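Local coordinates for Emp47p (form2) (Saccharomyces cerevisiae, PDB 2A6Z), which is a cargo receptor with a lectin-like carbohydrate recognition domain, involved in glycoprotein secretion and required for Emp46p to leave the endoplasmic reticulum, at residues M65-R70 / F211-M216; V155-R160 / Q174-V179. All coordinates share one frame; numbering follows the deposited sequence. Where two conformers were deposited one is given.

Overall arrangement
From the N terminus, strand 63-72 supplies the first half of contact 1, whose partner 211-216 arrives after 140 intervening residues on the closing strand 210-220. Contact 2 lies wholly within that long excursion: strand 153-164 pairs with the next strand, 170-175, after a short connection, and the chain then turns into strand 178-183. All four segments belong to one antiparallel sheet, in the order 210-220, 63-72, 153-164, 170-175, 178-183. The central pair 63-72 and 153-164 bridges the two contacts through backbone hydrogen bonds from Trp-67 to Ile-159 and from Phe-69 to Ser-157. Contact 1 is near the middle of the sheet, and contact 2 leads to its edge.

Contact 1: M65-R70 / F211-M216; sequences MEWTFR and FEIFKM
Four backbone hydrogen bonds join Thr-68 and Arg-70 to the antiparallel strand 211-216. Arg-70 and Glu-212 exchange two, while Thr-68 N reaches Lys-215 O (2.9 Å) and Thr-68 O takes the N-H of Phe-214 (2.9 Å). One residue thus faces two, which shifts the register before Phe-69 pairs with Ile-213. A water links Glu-66 O and Thr-68 OG1.

With CG wedged between backbone N and carbonyl carbon (chi1 67°), the otherwise extended Arg-70 brings NE and NH2 each to 2.9 Å from Glu-212 OE1, NH2 on the syn side near the carboxylate plane and NE from above it. The two planes are 48° apart. Arg-38 forms a second salt bridge to OE1 and Ser-210 binds OE2, so both carboxylate oxygens have partners, probably favouring the charged form. The rim of the Phe-214 ring, at CE2 and CZ, leans over one guanidinium face, the planes 58° apart, with CE2 3.6 Å from Arg-70 NE.

Trp-67, Phe-69, Ile-213 and Met-216 line the apolar face, opposite Thr-68 and Arg-70. In one of two Met-216 conformers CG sits over the six-membered ring of Trp-67, 3.5 Å from its centroid, a CH-pi contact, with SD above in a longer Met-aromatic one. Ile-213 CG2 meets the ring edge at Trp-67 CZ3 (4.1 Å). This face packs against strand 192-200 of the opposing sheet. The pairing is a classic beta bulge within the beta-sandwich of a legume-like lectin.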
loop_
_atom_site.group_PDB
_atom_site.type_symbol
_atom_site.label_atom_id
_atom_site.label_comp_id
_atom_site.label_asym_id
_atom_site.label_seq_id
_atom_site.Cartn_x
_atom_site.Cartn_y
_atom_site.Cartn_z
ATOM N N MET A 65 -7.212 6.574 -3.915
ATOM C CA MET A 65 -5.771 6.488 -3.790
ATOM C C MET A 65 -5.243 5.636 -4.938
ATOM O O MET A 65 -5.672 4.473 -5.072
ATOM C CB MET A 65 -5.388 5.856 -2.490
ATOM C CG MET A 65 -5.775 6.403 -1.147
ATOM S SD MET A 65 -5.529 5.538 0.432
ATOM C CE MET A 65 -6.457 4.034 0.108
ATOM N N GLU A 66 -4.299 6.149 -5.733
ATOM C CA GLU A 66 -3.683 5.390 -6.818
ATOM C C GLU A 66 -2.211 5.267 -6.543
ATOM O O GLU A 66 -1.479 6.284 -6.512
ATOM C CB GLU A 66 -3.904 6.077 -8.158
ATOM C CG GLU A 66 -5.340 6.179 -8.582
ATOM C CD GLU A 66 -5.652 6.864 -9.851
ATOM O OE1 GLU A 66 -4.711 7.379 -10.510
ATOM O OE2 GLU A 66 -6.834 6.897 -10.242
ATOM N N TRP A 67 -1.735 4.043 -6.387
ATOM C CA TRP A 67 -0.289 3.755 -6.162
ATOM C C TRP A 67 0.290 3.161 -7.411
ATOM O O TRP A 67 -0.238 2.177 -7.943
ATOM C CB TRP A 67 -0.168 2.750 -5.014
ATOM C CG TRP A 67 -0.401 3.244 -3.649
ATOM C CD1 TRP A 67 -1.517 3.126 -2.888
ATOM C CD2 TRP A 67 0.557 3.957 -2.813
ATOM N NE1 TRP A 67 -1.332 3.718 -1.648
ATOM C CE2 TRP A 67 -0.065 4.210 -1.588
ATOM C CE3 TRP A 67 1.895 4.353 -3.043
ATOM C CZ2 TRP A 67 0.600 4.881 -0.536
ATOM C CZ3 TRP A 67 2.519 5.023 -1.976
ATOM C CH2 TRP A 67 1.868 5.269 -0.780
ATOM N N THR A 68 1.434 3.703 -7.837
ATOM C CA THR A 68 2.161 3.171 -8.981
ATOM C C THR A 68 3.493 2.573 -8.429
ATOM O O THR A 68 4.309 3.318 -7.877
ATOM C CB THR A 68 2.452 4.283 -10.001
ATOM O OG1 THR A 68 1.235 4.870 -10.436
ATOM C CG2 THR A 68 3.147 3.704 -11.221
ATOM N N PHE A 69 3.640 1.261 -8.588
ATOM C CA PHE A 69 4.761 0.557 -7.921
ATOM C C PHE A 69 5.263 -0.545 -8.818
ATOM O O PHE A 69 4.580 -0.980 -9.754
ATOM C CB PHE A 69 4.379 0.022 -6.544
ATOM C CG PHE A 69 3.681 -1.337 -6.632
ATOM C CD1 PHE A 69 4.381 -2.509 -6.331
ATOM C CD2 PHE A 69 2.353 -1.450 -7.048
ATOM C CE1 PHE A 69 3.794 -3.742 -6.458
ATOM C CE2 PHE A 69 1.767 -2.687 -7.159
ATOM C CZ PHE A 69 2.465 -3.846 -6.861
ATOM N N ARG A 70 6.428 -1.081 -8.487
ATOM C CA ARG A 70 6.894 -2.274 -9.176
ATOM C C ARG A 70 7.751 -3.093 -8.199
ATOM O O ARG A 70 8.167 -2.632 -7.151
ATOM C CB ARG A 70 7.691 -1.971 -10.458
ATOM C CG ARG A 70 9.047 -1.287 -10.184
ATOM C CD ARG A 70 9.717 -0.991 -11.518
ATOM N NE ARG A 70 11.066 -0.447 -11.206
ATOM C CZ ARG A 70 11.924 -0.117 -12.128
ATOM N NH1 ARG A 70 11.622 -0.239 -13.402
ATOM N NH2 ARG A 70 13.116 0.342 -11.746
ATOM N N PHE A 211 11.221 -3.638 -4.069
ATOM C CA PHE A 211 9.887 -3.019 -4.147
ATOM C C PHE A 211 10.084 -1.510 -4.254
ATOM O O PHE A 211 10.802 -0.935 -3.423
ATOM C CB PHE A 211 9.072 -3.371 -2.898
ATOM C CG PHE A 211 8.634 -4.810 -2.854
ATOM C CD1 PHE A 211 7.592 -5.241 -3.668
ATOM C CD2 PHE A 211 9.284 -5.706 -2.025
ATOM C CE1 PHE A 211 7.157 -6.565 -3.619
ATOM C CE2 PHE A 211 8.806 -7.022 -1.958
ATOM C CZ PHE A 211 7.765 -7.444 -2.756
ATOM N N GLU A 212 9.480 -0.905 -5.262
ATOM C CA GLU A 212 9.797 0.475 -5.663
ATOM C C GLU A 212 8.509 1.252 -5.945
ATOM O O GLU A 212 7.566 0.691 -6.535
ATOM C CB GLU A 212 10.658 0.484 -6.901
ATOM C CG GLU A 212 11.895 -0.398 -6.721
ATOM C CD GLU A 212 12.908 -0.358 -7.804
ATOM O OE1 GLU A 212 12.607 0.238 -8.889
ATOM O OE2 GLU A 212 14.012 -0.912 -7.558
ATOM N N ILE A 213 8.495 2.509 -5.527
ATOM C CA ILE A 213 7.362 3.429 -5.694
ATOM C C ILE A 213 7.695 4.494 -6.709
ATOM O O ILE A 213 8.742 5.170 -6.618
ATOM C CB ILE A 213 6.964 4.062 -4.371
ATOM C CG1 ILE A 213 6.781 3.047 -3.250
ATOM C CG2 ILE A 213 5.771 4.994 -4.548
ATOM C CD1 ILE A 213 5.614 2.076 -3.544
ATOM N N PHE A 214 6.866 4.661 -7.741
ATOM C CA PHE A 214 7.053 5.724 -8.731
ATOM C C PHE A 214 6.205 6.973 -8.431
ATOM O O PHE A 214 6.612 8.092 -8.792
ATOM C CB PHE A 214 6.673 5.206 -10.100
ATOM C CG PHE A 214 7.610 4.300 -10.821
ATOM C CD1 PHE A 214 7.484 4.104 -12.206
ATOM C CD2 PHE A 214 8.660 3.638 -10.186
ATOM C CE1 PHE A 214 8.334 3.298 -12.931
ATOM C CE2 PHE A 214 9.532 2.830 -10.920
ATOM C CZ PHE A 214 9.396 2.678 -12.263
ATOM N N LYS A 215 4.989 6.794 -7.904
ATOM C CA LYS A 215 3.997 7.877 -7.870
ATOM C C LYS A 215 2.880 7.440 -6.970
ATOM O O LYS A 215 2.566 6.208 -6.913
ATOM C CB LYS A 215 3.456 8.093 -9.299
ATOM C CG LYS A 215 2.474 9.237 -9.491
ATOM C CD LYS A 215 2.141 9.470 -10.930
ATOM C CE LYS A 215 1.346 8.400 -11.616
ATOM N NZ LYS A 215 0.870 8.918 -12.925
ATOM N N MET A 216 2.206 8.387 -6.343
ATOM C CA MET A 216 0.940 8.106 -5.676
ATOM C C MET A 216 0.075 9.341 -5.877
ATOM O O MET A 216 0.536 10.460 -5.706
ATOM C CB MET A 216 1.152 7.797 -4.180
ATOM C CG MET A 216 -0.095 7.437 -3.361
ATOM S SD MET A 216 -0.674 9.026 -2.691
ATOM C CE MET A 216 -2.177 8.495 -1.859
HETATM O O HOH W 1 -0.134 6.686 -8.976
#

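Contact 2: V155-R160 / Q174-V179; sequences VPSTIR and QVDNKV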
loop_
_atom_site.group_PDB
_atom_site.type_symbol
_atom_site.label_atom_id
_atom_site.label_comp_id
_atom_site.label_asym_id
_atom_site.label_seq_id
_atom_site.Cartn_x
_atom_site.Cartn_y
_atom_site.Cartn_z
ATOM N N VAL A 155 7.890 -2.708 -15.604
ATOM C CA VAL A 155 6.746 -1.882 -15.959
ATOM C C VAL A 155 5.842 -1.803 -14.749
ATOM O O VAL A 155 5.408 -2.872 -14.232
ATOM C CB VAL A 155 5.996 -2.528 -17.111
ATOM C CG1 VAL A 155 4.738 -1.702 -17.488
ATOM C CG2 VAL A 155 6.826 -2.741 -18.374
ATOM N N PRO A 156 5.604 -0.641 -14.177
ATOM C CA PRO A 156 4.929 -0.575 -12.887
ATOM C C PRO A 156 3.441 -0.835 -12.992
ATOM O O PRO A 156 2.812 -0.544 -14.022
ATOM C CB PRO A 156 5.184 0.885 -12.460
ATOM C CG PRO A 156 5.159 1.646 -13.764
ATOM C CD PRO A 156 5.946 0.719 -14.694
ATOM N N SER A 157 2.886 -1.415 -11.946
ATOM C CA SER A 157 1.441 -1.639 -11.805
ATOM C C SER A 157 0.812 -0.455 -11.139
ATOM O O SER A 157 1.456 0.245 -10.352
ATOM C CB SER A 157 1.217 -2.882 -10.958
ATOM O OG SER A 157 1.743 -4.068 -11.499
ATOM N N THR A 158 -0.518 -0.311 -11.403
ATOM C CA THR A 158 -1.259 0.754 -10.754
ATOM C C THR A 158 -2.407 0.149 -9.937
ATOM O O THR A 158 -3.295 -0.491 -10.488
ATOM C CB THR A 158 -1.883 1.736 -11.779
ATOM O OG1 THR A 158 -0.853 2.133 -12.701
ATOM C CG2 THR A 158 -2.414 2.977 -11.058
ATOM N N ILE A 159 -2.337 0.373 -8.625
ATOM C CA ILE A 159 -3.417 -0.057 -7.722
ATOM C C ILE A 159 -4.282 1.159 -7.460
ATOM O O ILE A 159 -3.793 2.160 -6.943
ATOM C CB ILE A 159 -2.862 -0.629 -6.396
ATOM C CG1 ILE A 159 -2.030 -1.890 -6.662
ATOM C CG2 ILE A 159 -3.991 -0.873 -5.418
ATOM C CD1 ILE A 159 -1.297 -2.386 -5.436
ATOM N N ARG A 160 -5.583 1.060 -7.816
ATOM C CA ARG A 160 -6.495 2.194 -7.630
ATOM C C ARG A 160 -7.547 1.778 -6.623
ATOM O O ARG A 160 -8.344 0.847 -6.850
ATOM C CB ARG A 160 -7.132 2.523 -8.999
ATOM C CG ARG A 160 -8.179 3.654 -8.899
ATOM C CD ARG A 160 -8.567 4.068 -10.358
ATOM N NE ARG A 160 -9.302 5.348 -10.297
ATOM C CZ ARG A 160 -10.614 5.474 -10.188
ATOM N NH1 ARG A 160 -11.403 4.377 -10.194
ATOM N NH2 ARG A 160 -11.120 6.689 -10.092
ATOM N N GLN A 174 -8.890 -1.695 -8.001
ATOM C CA GLN A 174 -8.569 -2.047 -9.387
ATOM C C GLN A 174 -7.063 -2.194 -9.513
ATOM O O GLN A 174 -6.300 -1.522 -8.813
ATOM C CB GLN A 174 -9.046 -0.942 -10.328
ATOM C CG GLN A 174 -10.590 -0.811 -10.362
ATOM C CD GLN A 174 -10.971 0.569 -10.901
ATOM O OE1 GLN A 174 -10.871 1.540 -10.171
ATOM N NE2 GLN A 174 -11.335 0.666 -12.139
ATOM N N VAL A 175 -6.646 -3.083 -10.420
ATOM C CA VAL A 175 -5.251 -3.236 -10.785
ATOM C C VAL A 175 -5.180 -3.003 -12.286
ATOM O O VAL A 175 -5.843 -3.692 -13.079
ATOM C CB VAL A 175 -4.747 -4.665 -10.442
ATOM C CG1 VAL A 175 -3.337 -4.867 -10.995
ATOM C CG2 VAL A 175 -4.825 -4.917 -8.941
ATOM N N ASP A 176 -4.404 -1.978 -12.661
ATOM C CA ASP A 176 -4.268 -1.627 -14.088
ATOM C C ASP A 176 -5.657 -1.444 -14.713
ATOM O O ASP A 176 -5.872 -1.823 -15.875
ATOM C CB ASP A 176 -3.471 -2.675 -14.842
ATOM C CG ASP A 176 -2.121 -2.987 -14.195
ATOM O OD1 ASP A 176 -1.549 -2.291 -13.405
ATOM O OD2 ASP A 176 -1.655 -4.129 -14.634
ATOM N N ASN A 177 -6.554 -0.804 -13.967
ATOM C CA ASN A 177 -7.896 -0.466 -14.397
ATOM C C ASN A 177 -8.840 -1.652 -14.380
ATOM O O ASN A 177 -10.000 -1.498 -14.701
ATOM C CB ASN A 177 -7.923 0.239 -15.752
ATOM C CG ASN A 177 -7.157 1.546 -15.621
ATOM O OD1 ASN A 177 -7.320 2.234 -14.610
ATOM N ND2 ASN A 177 -6.362 1.845 -16.627
ATOM N N LYS A 178 -8.447 -2.846 -14.035
ATOM C CA LYS A 178 -9.355 -3.998 -14.011
ATOM C C LYS A 178 -9.757 -4.253 -12.566
ATOM O O LYS A 178 -8.910 -4.254 -11.663
ATOM C CB LYS A 178 -8.664 -5.240 -14.551
ATOM C CG LYS A 178 -8.347 -5.057 -16.051
ATOM C CD LYS A 178 -8.010 -6.399 -16.699
ATOM C CE LYS A 178 -9.267 -7.265 -16.782
ATOM N NZ LYS A 178 -9.917 -7.205 -18.130
ATOM N N VAL A 179 -11.028 -4.445 -12.289
ATOM C CA VAL A 179 -11.441 -4.711 -10.918
ATOM C C VAL A 179 -10.758 -5.930 -10.356
ATOM O O VAL A 179 -10.742 -6.981 -10.957
ATOM C CB VAL A 179 -12.990 -4.798 -10.812
ATOM C CG1 VAL A 179 -13.574 -5.843 -11.702
ATOM C CG2 VAL A 179 -13.396 -5.051 -9.375
HETATM O O HOH W 2 0.311 -5.320 -13.469
HETATM O O HOH W 3 -5.964 0.460 -11.482
HETATM O O HOH W 4 -11.172 1.334 -7.425
#
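Thr-158 O is held by two donors, the N-H of Asp-176 at 2.9 Å, in the carbonyl plane, and a water at 3.0 Å that also accepts from Asn-177 N. Thr-158 N donates not to a backbone carbonyl but to Asp-176 OD1 (3.0 Å), nearly along the C-O axis, with an almost straight N-H...O angle of 169°. CG of Asp-176 lies beside its own backbone N (chi1 -53°), which sets carboxylate and N-H to grip the same residue. A second water joins Asp-176 OD2 to Ser-157 OG.

Farther along, Arg-160 and Gln-174 form a regular hydrogen-bonded pair, their side chains running side by side in the same direction. Arg-160 NH1 donates to Gln-174 OE1 (2.9 Å), on a lone pair of the amide oxygen and at the edge of the guanidinium, whose plane stands 77° from the amide. A water lies in reach of both Gln-174 OE1 and Arg-160 O. Glu-66 takes NE of the arginine in a salt bridge, and Ser-2 and Val-222 O take NH2, which should limit the movement of the guanidinium.

On the opposite face Ile-159 and Val-175, the non-hydrogen-bonded antiparallel pair, both reach Leu-122 of the other sheet. The contact pairs the strands of the hairpin 153-164/170-175 of the lectin sandwich, at whose far end a type I' turn with a two-residue loop, Asp-176 and Asn-177, leads into 178-183.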